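Local coordinates for protein cytosolic phospholipase A2 delta (Homo sapiens, PDB 5IZ5) that hydrolyses glycerophospholipids at the sn-2 position in a calcium-dependent manner, releasing a fatty acid, with a preference for linoleic acid, at residues Gly442-Ala454 with Arg518-Ile530. The protein carries 3 engineered substitutions. Residues are numbered along the deposited sequence; the frame is centred on the assembly and turned at random.
Sequences GQVMDQKLSGQRA and RIPEPRICFLEAI
Glu-521 meets Ser-450, in the 3-10 segment 450-453, with both carboxylate oxygens. OE1 accepts the hydroxyl of Ser-450 (OG to OE1 2.5 Å, a short distance that says nothing reliable about strength), and OE2 accepts the backbone N of Ser-450 at 3.0 Å; each oxygen uses its syn lone pair, so one carboxylate bridges side chain and backbone of a single serine, which limits its rotation. Glu-521 gets there fully extended, CG anti to the backbone N (chi1 -176°). The Lys-448 chain runs antiparallel beside it, laying CB 3.6 Å from Glu-521 OE2, while its NZ turns back to a salt bridge with Asp-446 OD1 (3.0 Å). Next along the chain, Ile-524 N donates to Gln-447 O, nearly in line with that carbonyl (2.8 Å). Two waters flank this bond: one links Met-445 O to Cys-525 N, the other Leu-449 N to Pro-522 O. The CD1 methyl of Ile-524 lies against the amide NE2 of Gln-452 and the backbone N of Leu-449. Apolar packing joins Ile-524, Leu-449 and Leu-527; the side chains of the two leucines cross at about a right angle, with Leu-449 CD2 3.7 Å from Leu-527 CD1. At the other end, the Arg-523 guanidinium lies between Val-444 CG1, 3.6 Å from NE, and Phe-526 CE2, which covers the opposite face toward its rim. Arg-523 is oriented by salt bridges to Glu-437, on helix 428-441, and to Glu-415; Gln-452 OE1 is held by Tyr-466 of strand 463-471. The contact thus fastens the loop between that helix and that strand to helix 524-531 within the catalytic domain, Leu-527 lying about 12 Å from the probable proton acceptor Asp-651, side chain to side chain. The N-H and hydroxyl of Ser-450 would probably favour Glu-521 as a carboxylate, with the touching Glu-504 working against that.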
loop_
_atom_site.group_PDB
_atom_site.type_symbol
_atom_site.label_atom_id
_atom_site.label_comp_id
_atom_site.label_asym_id
_atom_site.label_seq_id
_atom_site.Cartn_x
_atom_site.Cartn_y
_atom_site.Cartn_z
ATOM N N GLY B 442 19.477 -3.081 -18.819
ATOM C CA GLY B 442 19.650 -2.775 -20.241
ATOM C C GLY B 442 18.671 -3.447 -21.196
ATOM O O GLY B 442 18.854 -3.387 -22.411
ATOM N N GLN B 443 17.636 -4.084 -20.654
ATOM C CA GLN B 443 16.580 -4.691 -21.456
ATOM C C GLN B 443 15.316 -4.886 -20.624
ATOM O O GLN B 443 15.336 -4.756 -19.398
ATOM C CB GLN B 443 17.023 -6.057 -21.990
ATOM C CG GLN B 443 17.385 -7.056 -20.892
ATOM C CD GLN B 443 17.715 -8.437 -21.427
ATOM O OE1 GLN B 443 17.448 -8.752 -22.585
ATOM N NE2 GLN B 443 18.296 -9.273 -20.580
ATOM N N VAL B 444 14.232 -5.231 -21.307
ATOM C CA VAL B 444 12.999 -5.645 -20.655
ATOM C C VAL B 444 13.286 -6.907 -19.846
ATOM O O VAL B 444 13.826 -7.881 -20.375
ATOM C CB VAL B 444 11.879 -5.917 -21.693
ATOM C CG1 VAL B 444 10.681 -6.611 -21.054
ATOM C CG2 VAL B 444 11.444 -4.613 -22.349
ATOM N N MET B 445 12.921 -6.881 -18.568
ATOM C CA MET B 445 13.199 -7.977 -17.652
ATOM C C MET B 445 11.873 -8.599 -17.245
ATOM O O MET B 445 11.209 -8.121 -16.322
ATOM C CB MET B 445 13.959 -7.457 -16.431
ATOM C CG MET B 445 14.567 -8.534 -15.544
ATOM S SD MET B 445 15.546 -9.772 -16.425
ATOM C CE MET B 445 16.605 -8.746 -17.441
ATOM N N ASP B 446 11.483 -9.664 -17.942
ATOM C CA ASP B 446 10.135 -10.210 -17.810
ATOM C C ASP B 446 10.021 -11.174 -16.626
ATOM O O ASP B 446 9.794 -12.368 -16.800
ATOM C CB ASP B 446 9.711 -10.890 -19.120
ATOM C CG ASP B 446 8.200 -11.027 -19.253
ATOM O OD1 ASP B 446 7.466 -10.725 -18.280
ATOM O OD2 ASP B 446 7.745 -11.439 -20.342
ATOM N N GLN B 447 10.188 -10.638 -15.424
ATOM C CA GLN B 447 10.024 -11.391 -14.192
ATOM C C GLN B 447 8.980 -10.671 -13.360
ATOM O O GLN B 447 8.850 -9.448 -13.438
ATOM C CB GLN B 447 11.349 -11.477 -13.426
ATOM C CG GLN B 447 12.389 -12.353 -14.104
ATOM C CD GLN B 447 13.771 -12.251 -13.474
ATOM O OE1 GLN B 447 14.035 -11.390 -12.635
ATOM N NE2 GLN B 447 14.666 -13.142 -13.880
ATOM N N LYS B 448 8.244 -11.433 -12.563
ATOM C CA LYS B 448 7.156 -10.887 -11.763
ATOM C C LYS B 448 7.269 -11.330 -10.321
ATOM O O LYS B 448 7.852 -12.372 -10.031
ATOM C CB LYS B 448 5.818 -11.326 -12.345
ATOM C CG LYS B 448 5.632 -10.911 -13.798
ATOM C CD LYS B 448 4.272 -11.325 -14.333
ATOM C CE LYS B 448 4.130 -11.217 -15.840
ATOM N NZ LYS B 448 5.083 -10.285 -16.496
ATOM N N LEU B 449 6.694 -10.539 -9.420
ATOM C CA LEU B 449 6.726 -10.847 -7.999
ATOM C C LEU B 449 6.177 -12.244 -7.705
ATOM O O LEU B 449 6.723 -12.957 -6.869
ATOM C CB LEU B 449 5.950 -9.796 -7.195
ATOM C CG LEU B 449 5.831 -10.024 -5.683
ATOM C CD1 LEU B 449 7.187 -10.253 -5.033
ATOM C CD2 LEU B 449 5.131 -8.838 -5.032
ATOM N N SER B 450 5.101 -12.627 -8.386
ATOM C CA SER B 450 4.502 -13.948 -8.195
ATOM C C SER B 450 5.471 -15.078 -8.554
ATOM O O SER B 450 5.421 -16.140 -7.952
ATOM C CB SER B 450 3.224 -14.086 -9.025
ATOM O OG SER B 450 3.494 -13.984 -10.407
ATOM N N GLY B 451 6.340 -14.834 -9.531
ATOM C CA GLY B 451 7.367 -15.791 -9.936
ATOM C C GLY B 451 8.410 -16.084 -8.872
ATOM O O GLY B 451 9.114 -17.097 -8.949
ATOM N N GLN B 452 8.498 -15.211 -7.865
ATOM C CA GLN B 452 9.413 -15.406 -6.743
ATOM C C GLN B 452 8.993 -16.543 -5.804
ATOM O O GLN B 452 9.795 -16.994 -4.993
ATOM C CB GLN B 452 9.572 -14.107 -5.944
ATOM C CG GLN B 452 10.169 -12.965 -6.753
ATOM C CD GLN B 452 10.502 -11.743 -5.918
ATOM O OE1 GLN B 452 10.381 -11.745 -4.692
ATOM N NE2 GLN B 452 10.925 -10.683 -6.586
ATOM N N ARG B 453 7.748 -17.002 -5.908
ATOM C CA ARG B 453 7.309 -18.184 -5.161
ATOM C C ARG B 453 8.170 -19.418 -5.458
ATOM O O ARG B 453 8.354 -20.263 -4.585
ATOM C CB ARG B 453 5.832 -18.488 -5.434
ATOM C CG ARG B 453 4.895 -17.482 -4.779
ATOM C CD ARG B 453 3.460 -17.972 -4.715
ATOM N NE ARG B 453 2.841 -18.043 -6.037
ATOM C CZ ARG B 453 2.080 -17.096 -6.591
ATOM N NH1 ARG B 453 1.826 -15.951 -5.959
ATOM N NH2 ARG B 453 1.573 -17.302 -7.803
ATOM N N ALA B 454 8.705 -19.509 -6.675
ATOM C CA ALA B 454 9.588 -20.613 -7.043
ATOM C C ALA B 454 10.855 -20.629 -6.186
ATOM O O ALA B 454 11.365 -21.696 -5.857
ATOM C CB ALA B 454 9.942 -20.550 -8.523
ATOM N N ARG B 518 -9.776 -8.365 -13.714
ATOM C CA ARG B 518 -8.405 -8.823 -13.628
ATOM C C ARG B 518 -7.516 -8.032 -14.582
ATOM O O ARG B 518 -7.766 -7.998 -15.779
ATOM C CB ARG B 518 -8.337 -10.310 -13.961
ATOM C CG ARG B 518 -6.967 -10.929 -13.765
ATOM C CD ARG B 518 -7.080 -12.390 -13.367
ATOM N NE ARG B 518 -5.771 -12.965 -13.057
ATOM C CZ ARG B 518 -5.574 -14.096 -12.380
ATOM N NH1 ARG B 518 -6.603 -14.806 -11.918
ATOM N NH2 ARG B 518 -4.332 -14.519 -12.159
ATOM N N ILE B 519 -6.488 -7.394 -14.031
ATOM C CA ILE B 519 -5.483 -6.684 -14.811
ATOM C C ILE B 519 -4.221 -7.537 -14.762
ATOM O O ILE B 519 -3.867 -8.034 -13.700
ATOM C CB ILE B 519 -5.186 -5.289 -14.212
ATOM C CG1 ILE B 519 -6.477 -4.484 -14.023
ATOM C CG2 ILE B 519 -4.203 -4.514 -15.082
ATOM C CD1 ILE B 519 -7.216 -4.163 -15.298
ATOM N N PRO B 520 -3.531 -7.713 -15.900
ATOM C CA PRO B 520 -2.318 -8.541 -15.866
ATOM C C PRO B 520 -1.277 -8.053 -14.848
ATOM O O PRO B 520 -1.055 -6.848 -14.725
ATOM C CB PRO B 520 -1.760 -8.414 -17.286
ATOM C CG PRO B 520 -2.928 -8.034 -18.131
ATOM C CD PRO B 520 -3.829 -7.215 -17.256
ATOM N N GLU B 521 -0.665 -8.986 -14.121
ATOM C CA GLU B 521 0.390 -8.651 -13.166
ATOM C C GLU B 521 1.522 -7.953 -13.904
ATOM O O GLU B 521 1.955 -8.421 -14.946
ATOM C CB GLU B 521 0.931 -9.903 -12.472
ATOM C CG GLU B 521 1.961 -9.607 -11.383
ATOM C CD GLU B 521 2.522 -10.853 -10.715
ATOM O OE1 GLU B 521 2.172 -11.976 -11.132
ATOM O OE2 GLU B 521 3.322 -10.708 -9.766
ATOM N N PRO B 522 1.996 -6.818 -13.376
ATOM C CA PRO B 522 3.062 -6.137 -14.092
ATOM C C PRO B 522 4.434 -6.778 -13.911
ATOM O O PRO B 522 4.654 -7.566 -13.001
ATOM C CB PRO B 522 3.064 -4.746 -13.473
ATOM C CG PRO B 522 2.558 -4.959 -12.093
ATOM C CD PRO B 522 1.540 -6.053 -12.205
ATOM N N ARG B 523 5.322 -6.418 -14.820
ATOM C CA ARG B 523 6.747 -6.674 -14.733
ATOM C C ARG B 523 7.278 -6.105 -13.407
ATOM O O ARG B 523 6.780 -5.084 -12.933
ATOM C CB ARG B 523 7.416 -5.958 -15.912
ATOM C CG ARG B 523 8.520 -6.714 -16.584
ATOM C CD ARG B 523 8.645 -6.357 -18.055
ATOM N NE ARG B 523 9.089 -4.980 -18.306
ATOM C CZ ARG B 523 8.394 -4.044 -18.965
ATOM N NH1 ARG B 523 7.172 -4.283 -19.437
ATOM N NH2 ARG B 523 8.925 -2.842 -19.153
ATOM N N ILE B 524 8.288 -6.748 -12.817
ATOM C CA ILE B 524 8.753 -6.360 -11.481
ATOM C C ILE B 524 9.328 -4.940 -11.395
ATOM O O ILE B 524 9.250 -4.317 -10.336
ATOM C CB ILE B 524 9.747 -7.381 -10.853
ATOM C CG1 ILE B 524 9.947 -7.048 -9.366
ATOM C CG2 ILE B 524 11.075 -7.392 -11.592
ATOM C CD1 ILE B 524 9.692 -8.194 -8.426
ATOM N N CYS B 525 9.861 -4.418 -12.498
ATOM C CA CYS B 525 10.353 -3.039 -12.517
ATOM C C CYS B 525 9.283 -2.024 -12.101
ATOM O O CYS B 525 9.620 -0.974 -11.564
ATOM C CB CYS B 525 10.930 -2.660 -13.886
ATOM S SG CYS B 525 9.769 -2.700 -15.273
ATOM N N PHE B 526 8.008 -2.342 -12.329
ATOM C CA PHE B 526 6.914 -1.456 -11.931
ATOM C C PHE B 526 6.711 -1.450 -10.429
ATOM O O PHE B 526 6.323 -0.431 -9.870
ATOM C CB PHE B 526 5.611 -1.790 -12.675
ATOM C CG PHE B 526 5.677 -1.466 -14.131
ATOM C CD1 PHE B 526 5.396 -0.183 -14.589
ATOM C CD2 PHE B 526 6.081 -2.428 -15.046
ATOM C CE1 PHE B 526 5.498 0.125 -15.937
ATOM C CE2 PHE B 526 6.179 -2.129 -16.392
ATOM C CZ PHE B 526 5.892 -0.852 -16.837
ATOM N N LEU B 527 6.963 -2.576 -9.774
ATOM C CA LEU B 527 6.935 -2.607 -8.324
ATOM C C LEU B 527 8.199 -1.965 -7.749
ATOM O O LEU B 527 8.124 -1.220 -6.781
ATOM C CB LEU B 527 6.773 -4.034 -7.803
ATOM C CG LEU B 527 5.465 -4.737 -8.168
ATOM C CD1 LEU B 527 5.375 -6.052 -7.417
ATOM C CD2 LEU B 527 4.240 -3.885 -7.863
ATOM N N GLU B 528 9.348 -2.250 -8.348
ATOM C CA GLU B 528 10.590 -1.599 -7.944
ATOM C C GLU B 528 10.464 -0.078 -8.002
ATOM O O GLU B 528 10.986 0.623 -7.134
ATOM C CB GLU B 528 11.754 -2.066 -8.814
ATOM C CG GLU B 528 12.195 -3.478 -8.488
ATOM C CD GLU B 528 13.198 -4.015 -9.484
ATOM O OE1 GLU B 528 12.819 -4.259 -10.648
ATOM O OE2 GLU B 528 14.372 -4.186 -9.104
ATOM N N ALA B 529 9.752 0.421 -9.010
ATOM C CA ALA B 529 9.531 1.857 -9.163
ATOM C C ALA B 529 8.730 2.450 -8.006
ATOM O O ALA B 529 9.061 3.537 -7.553
ATOM C CB ALA B 529 8.841 2.153 -10.479
ATOM N N ILE B 530 7.684 1.742 -7.555
ATOM C CA ILE B 530 6.864 2.123 -6.390
ATOM C C ILE B 530 7.719 2.112 -5.139
ATOM O O ILE B 530 7.707 3.060 -4.356
ATOM C CB ILE B 530 5.721 1.108 -6.098
ATOM C CG1 ILE B 530 4.826 0.850 -7.314
ATOM C CG2 ILE B 530 4.902 1.504 -4.863
ATOM C CD1 ILE B 530 4.139 2.052 -7.890
HETATM O O HOH W 1 11.251 -5.681 -14.806
HETATM O O HOH W 2 5.592 -8.034 -10.354
#